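Local atomic coordinates of hyaluronidase (Thermobaculum terrenum, PDB entry 5DIY), a protein that probably acts as a family 84 glycoside hydrolase that removes O-linked N-acetylglucosamine from proteins. Residues E298-A303 with S359-Q364; P262-L267 with F369-P374. All coordinates share one frame; numbering follows the deposited sequence.

Interaction 1. Residues E298-A303 with S359-Q364; sequences EDNLSA and SRLSTQ
Side-chain packing of a 3-10 turn and a helix start against the end of another helix makes this contact, Arg360 and Leu361 near the C-terminal end of helix 340-362 lying against Asp299 and Asn300 of the 3-10 turn 298-300 and Ala303 in the first turn of helix 301-308, outside the barrel and away from the sugar site. Ala303 meets both: its CB rests 3.5 Å from Arg360 CG and 3.8 Å from Leu361 CD2, against the aliphatic base of one side chain and a methyl branch of the other. Arg360 sends CG anti to its backbone N (chi1 171°) and then bends at both of the next two torsions, which folds the chain back along the 298-303 turn. Its guanidinium thereby lies with one face over the carbonyl oxygen of Asp299, NH1 being 3.6 Å from that O. The carboxylate of Asp299 is near but not in contact, with OD2 5.0 Å from Arg360 NH1, so any attraction is probably a long-range one. Gln364, just beyond the helix, meets the buried Asn300 from the opposite direction, its CG 3.9 Å from Asn300 CG, and their amide planes stand 59° apart. Leu361 also touches Met304 and Phe307. The arrangement is plain packing of a 3-10 turn and helix start against a helix C-terminal end, in the helical region that follows the (beta/alpha)8 barrel.

Interaction 2. Residues P262-L267 with F369-P374; sequences PEASKL and FWEIRP
Glu371 lays its carboxylate over the first turn of helix 262-277, against CD of Pro262, CB of Glu263 and the methyl of Ala264. This helix follows the last strand of the (beta/alpha)8 barrel, 251-256, and the glutamate, from a distant part of the chain, accepts from backbone N-H groups in its N-terminal region. The OE1 atom accepts a hydrogen bond from Ala264 N at 2.6 Å, an N-H...O angle of 163°, with the donor on the syn side and 26° out of the carboxylate plane. A second, weak bond runs from Glu263 N to OE2 at 3.2 Å. Two backbone N-H groups near the start of a helix are thus met by one side chain, and the positive end of the helix dipole would probably favour the ionised form. Beyond CG the glutamate is extended (chi2 178°), which carries the carboxylate across the gap between the two backbones. Pro262 crosses it at about a right angle, its CD 3.4 Å from OE2. Next along the chain, Ile372 joins helices 367-371 and 373-398, and its CG2 lies 4.0 Å from Ala264 CB. Lys367 offers OE2 a further, long and weak ion pair. The carboxylate of Glu263 turns away from Glu371, its chain bent at chi2, and forms a salt bridge with Lys266, which also pairs with Asp25 on helix 20-32. In that bridge Lys266 NZ is 3.0 Å from Glu263 OE1, which it meets on the syn side but well out of the carboxylate plane.

Overall arrangement
The centres of interactions 1 and 2 lie about 14 Å apart, and both segments of interaction 1 fall between the two segments of interaction 2 in sequence. They touch through Phe369: its CD2 is 3.3 Å from Gln364 CB, and its CE1 is 3.8 Å from Leu361 CD2. Helices 340-362 and 367-371 follow each other, so one short run of chain meets the start of helix 301-308 in interaction 1 and the last barrel helix, 262-277, in interaction 2. Interaction 2 lies nearer the sugar site, the side chain of Pro262 being about 11 Å from that of the N-acetylglucosamine-binding Asn257; interaction 1 lies away from it.

Interaction 1. Residues E298-A303 with S359-Q364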
loop_
_atom_site.group_PDB
_atom_site.type_symbol
_atom_site.label_atom_id
_atom_site.label_comp_id
_atom_site.label_asym_id
_atom_site.label_seq_id
_atom_site.Cartn_x
_atom_site.Cartn_y
_atom_site.Cartn_z
ATOM N N GLU C 298 -9.199 -4.478 22.691
ATOM C CA GLU C 298 -10.669 -4.392 22.597
ATOM C C GLU C 298 -11.242 -2.987 22.737
ATOM O O GLU C 298 -12.143 -2.605 21.992
ATOM C CB GLU C 298 -11.309 -5.226 23.708
ATOM C CG GLU C 298 -11.378 -6.711 23.438
ATOM C CD GLU C 298 -11.772 -7.489 24.675
ATOM O OE1 GLU C 298 -12.631 -6.999 25.445
ATOM O OE2 GLU C 298 -11.218 -8.591 24.875
ATOM N N ASP C 299 -10.730 -2.242 23.715
ATOM C CA ASP C 299 -11.256 -0.914 24.049
ATOM C C ASP C 299 -11.017 0.150 22.975
ATOM O O ASP C 299 -11.617 1.224 23.041
ATOM C CB ASP C 299 -10.675 -0.420 25.385
ATOM C CG ASP C 299 -11.192 -1.202 26.589
ATOM O OD1 ASP C 299 -12.222 -1.904 26.480
ATOM O OD2 ASP C 299 -10.561 -1.096 27.664
ATOM N N ASN C 300 -10.137 -0.131 22.016
ATOM C CA ASN C 300 -9.922 0.754 20.871
ATOM C C ASN C 300 -10.683 0.335 19.616
ATOM O O ASN C 300 -10.546 0.978 18.586
ATOM C CB ASN C 300 -8.429 0.836 20.556
ATOM C CG ASN C 300 -7.628 1.390 21.707
ATOM O OD1 ASN C 300 -6.799 0.695 22.284
ATOM N ND2 ASN C 300 -7.879 2.640 22.056
ATOM N N LEU C 301 -11.506 -0.710 19.705
ATOM C CA LEU C 301 -12.151 -1.284 18.526
ATOM C C LEU C 301 -13.128 -0.322 17.838
ATOM O O LEU C 301 -12.983 -0.059 16.642
ATOM C CB LEU C 301 -12.848 -2.598 18.885
ATOM C CG LEU C 301 -13.532 -3.386 17.763
ATOM C CD1 LEU C 301 -12.600 -3.580 16.575
ATOM C CD2 LEU C 301 -14.029 -4.724 18.294
ATOM N N SER C 302 -14.100 0.210 18.580
ATOM C CA SER C 302 -15.120 1.094 17.977
ATOM C C SER C 302 -14.505 2.406 17.485
ATOM O O SER C 302 -14.912 2.932 16.450
ATOM C CB SER C 302 -16.300 1.349 18.931
ATOM O OG SER C 302 -15.894 2.063 20.086
ATOM N N ALA C 303 -13.510 2.915 18.210
ATOM C CA ALA C 303 -12.738 4.072 17.753
ATOM C C ALA C 303 -11.932 3.791 16.474
ATOM O O ALA C 303 -11.829 4.652 15.591
ATOM C CB ALA C 303 -11.813 4.551 18.847
ATOM N N SER C 359 -9.856 11.437 20.469
ATOM C CA SER C 359 -9.450 11.485 21.881
ATOM C C SER C 359 -9.038 10.113 22.417
ATOM O O SER C 359 -8.014 9.992 23.083
ATOM C CB SER C 359 -10.565 12.095 22.742
ATOM O OG SER C 359 -10.674 13.491 22.490
ATOM N N ARG C 360 -9.841 9.097 22.106
ATOM C CA ARG C 360 -9.560 7.701 22.461
ATOM C C ARG C 360 -8.204 7.226 21.927
ATOM O O ARG C 360 -7.354 6.756 22.694
ATOM C CB ARG C 360 -10.691 6.808 21.925
ATOM C CG ARG C 360 -10.477 5.299 22.018
ATOM C CD ARG C 360 -10.453 4.777 23.437
ATOM N NE ARG C 360 -11.751 4.916 24.105
ATOM C CZ ARG C 360 -12.098 4.314 25.246
ATOM N NH1 ARG C 360 -11.266 3.487 25.882
ATOM N NH2 ARG C 360 -13.307 4.538 25.757
ATOM N N LEU C 361 -8.008 7.367 20.619
ATOM C CA LEU C 361 -6.797 6.860 19.956
ATOM C C LEU C 361 -5.559 7.685 20.327
ATOM O O LEU C 361 -4.466 7.128 20.443
ATOM C CB LEU C 361 -6.976 6.806 18.430
ATOM C CG LEU C 361 -8.160 5.976 17.903
ATOM C CD1 LEU C 361 -8.291 6.150 16.395
ATOM C CD2 LEU C 361 -8.067 4.502 18.274
ATOM N N SER C 362 -5.740 8.995 20.521
ATOM C CA SER C 362 -4.664 9.893 20.996
ATOM C C SER C 362 -4.110 9.512 22.376
ATOM O O SER C 362 -2.964 9.818 22.688
ATOM C CB SER C 362 -5.150 11.350 21.057
ATOM O OG SER C 362 -6.015 11.562 22.173
ATOM N N THR C 363 -4.949 8.881 23.196
ATOM C CA THR C 363 -4.570 8.403 24.531
ATOM C C THR C 363 -3.596 7.201 24.515
ATOM O O THR C 363 -2.876 6.980 25.490
ATOM C CB THR C 363 -5.852 8.070 25.345
ATOM O OG1 THR C 363 -6.667 9.248 25.447
ATOM C CG2 THR C 363 -5.535 7.590 26.733
ATOM N N GLN C 364 -3.568 6.442 23.417
ATOM C CA GLN C 364 -2.742 5.232 23.313
ATOM C C GLN C 364 -1.299 5.571 22.903
ATOM O O GLN C 364 -1.083 6.362 21.985
ATOM C CB GLN C 364 -3.363 4.258 22.308
ATOM C CG GLN C 364 -4.801 3.851 22.603
ATOM C CD GLN C 364 -4.955 3.142 23.933
ATOM O OE1 GLN C 364 -4.464 2.030 24.118
ATOM N NE2 GLN C 364 -5.645 3.784 24.869
#

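Interaction 2. Residues P262-L267 with F369-P374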
loop_
_atom_site.group_PDB
_atom_site.type_symbol
_atom_site.label_atom_id
_atom_site.label_comp_id
_atom_site.label_asym_id
_atom_site.label_seq_id
_atom_site.Cartn_x
_atom_site.Cartn_y
_atom_site.Cartn_z
ATOM N N PRO C 262 6.226 -0.350 9.640
ATOM C CA PRO C 262 6.050 -1.781 9.927
ATOM C C PRO C 262 4.974 -2.118 10.948
ATOM O O PRO C 262 4.260 -3.102 10.779
ATOM C CB PRO C 262 7.423 -2.208 10.477
ATOM C CG PRO C 262 8.067 -0.954 10.947
ATOM C CD PRO C 262 7.572 0.119 10.026
ATOM N N GLU C 263 4.889 -1.334 12.017
ATOM C CA GLU C 263 3.916 -1.597 13.071
ATOM C C GLU C 263 2.490 -1.381 12.547
ATOM O O GLU C 263 1.603 -2.198 12.799
ATOM C CB GLU C 263 4.204 -0.727 14.306
ATOM C CG GLU C 263 3.539 -1.212 15.582
ATOM C CD GLU C 263 4.071 -2.539 16.089
ATOM O OE1 GLU C 263 5.229 -2.894 15.792
ATOM O OE2 GLU C 263 3.323 -3.226 16.809
ATOM N N ALA C 264 2.287 -0.304 11.792
ATOM C CA ALA C 264 0.998 -0.047 11.133
ATOM C C ALA C 264 0.628 -1.138 10.126
ATOM O O ALA C 264 -0.552 -1.455 9.978
ATOM C CB ALA C 264 0.999 1.319 10.461
ATOM N N SER C 265 1.627 -1.712 9.447
ATOM C CA SER C 265 1.394 -2.812 8.493
ATOM C C SER C 265 0.833 -4.072 9.142
ATOM O O SER C 265 0.172 -4.860 8.479
ATOM C CB SER C 265 2.678 -3.185 7.735
ATOM O OG SER C 265 3.117 -2.138 6.900
ATOM N N LYS C 266 1.087 -4.262 10.432
ATOM C CA LYS C 266 0.630 -5.464 11.130
ATOM C C LYS C 266 -0.881 -5.650 11.121
ATOM O O LYS C 266 -1.351 -6.787 11.177
ATOM C CB LYS C 266 1.154 -5.502 12.565
ATOM C CG LYS C 266 2.662 -5.672 12.659
ATOM C CD LYS C 266 3.109 -5.656 14.107
ATOM C CE LYS C 266 4.619 -5.760 14.240
ATOM N NZ LYS C 266 4.988 -5.880 15.683
ATOM N N LEU C 267 -1.628 -4.545 11.047
ATOM C CA LEU C 267 -3.088 -4.597 11.004
ATOM C C LEU C 267 -3.588 -5.295 9.715
ATOM O O LEU C 267 -4.264 -6.318 9.808
ATOM C CB LEU C 267 -3.702 -3.194 11.216
ATOM C CG LEU C 267 -4.993 -3.082 12.022
ATOM C CD1 LEU C 267 -5.463 -1.631 12.004
ATOM C CD2 LEU C 267 -6.070 -4.007 11.480
ATOM N N PHE C 369 0.433 3.758 17.189
ATOM C CA PHE C 369 -0.115 5.133 17.245
ATOM C C PHE C 369 0.918 6.236 17.047
ATOM O O PHE C 369 0.556 7.329 16.607
ATOM C CB PHE C 369 -0.954 5.343 18.507
ATOM C CG PHE C 369 -2.175 4.480 18.536
ATOM C CD1 PHE C 369 -3.229 4.725 17.658
ATOM C CD2 PHE C 369 -2.254 3.379 19.376
ATOM C CE1 PHE C 369 -4.351 3.910 17.644
ATOM C CE2 PHE C 369 -3.377 2.564 19.372
ATOM C CZ PHE C 369 -4.425 2.829 18.505
ATOM N N TRP C 370 2.192 5.949 17.327
ATOM C CA TRP C 370 3.294 6.819 16.886
ATOM C C TRP C 370 3.406 6.859 15.353
ATOM O O TRP C 370 3.594 7.924 14.779
ATOM C CB TRP C 370 4.635 6.377 17.494
ATOM C CG TRP C 370 5.783 7.256 17.093
ATOM C CD1 TRP C 370 6.195 8.399 17.716
ATOM C CD2 TRP C 370 6.656 7.075 15.972
ATOM N NE1 TRP C 370 7.271 8.944 17.053
ATOM C CE2 TRP C 370 7.577 8.151 15.979
ATOM C CE3 TRP C 370 6.750 6.107 14.960
ATOM C CZ2 TRP C 370 8.588 8.287 15.012
ATOM C CZ3 TRP C 370 7.758 6.242 13.992
ATOM C CH2 TRP C 370 8.662 7.328 14.029
ATOM N N GLU C 371 3.298 5.704 14.698
ATOM C CA GLU C 371 3.409 5.650 13.227
ATOM C C GLU C 371 2.259 6.367 12.507
ATOM O O GLU C 371 2.492 7.085 11.537
ATOM C CB GLU C 371 3.530 4.206 12.723
ATOM C CG GLU C 371 4.926 3.628 12.887
ATOM C CD GLU C 371 5.047 2.190 12.434
ATOM O OE1 GLU C 371 4.081 1.639 11.860
ATOM O OE2 GLU C 371 6.117 1.590 12.679
ATOM N N ILE C 372 1.036 6.197 13.000
ATOM C CA ILE C 372 -0.146 6.794 12.364
ATOM C C ILE C 372 -0.502 8.209 12.858
ATOM O O ILE C 372 -1.562 8.719 12.508
ATOM C CB ILE C 372 -1.387 5.862 12.457
ATOM C CG1 ILE C 372 -1.972 5.798 13.875
ATOM C CG2 ILE C 372 -1.037 4.464 11.965
ATOM C CD1 ILE C 372 -3.472 5.598 13.874
ATOM N N ARG C 373 0.379 8.840 13.640
ATOM C CA ARG C 373 0.100 10.150 14.239
ATOM C C ARG C 373 -0.206 11.265 13.230
ATOM O O ARG C 373 -1.102 12.072 13.483
ATOM C CB ARG C 373 1.240 10.590 15.171
ATOM C CG ARG C 373 0.913 11.796 16.043
ATOM C CD ARG C 373 2.164 12.428 16.630
ATOM N NE ARG C 373 2.691 11.655 17.753
ATOM C CZ ARG C 373 3.910 11.792 18.281
ATOM N NH1 ARG C 373 4.787 12.671 17.794
ATOM N NH2 ARG C 373 4.259 11.023 19.308
ATOM N N PRO C 374 0.528 11.325 12.094
ATOM C CA PRO C 374 0.206 12.360 11.100
ATOM C C PRO C 374 -1.230 12.298 10.571
ATOM O O PRO C 374 -1.815 13.340 10.268
ATOM C CB PRO C 374 1.205 12.088 9.972
ATOM C CG PRO C 374 2.348 11.423 10.649
ATOM C CD PRO C 374 1.725 10.561 11.700
#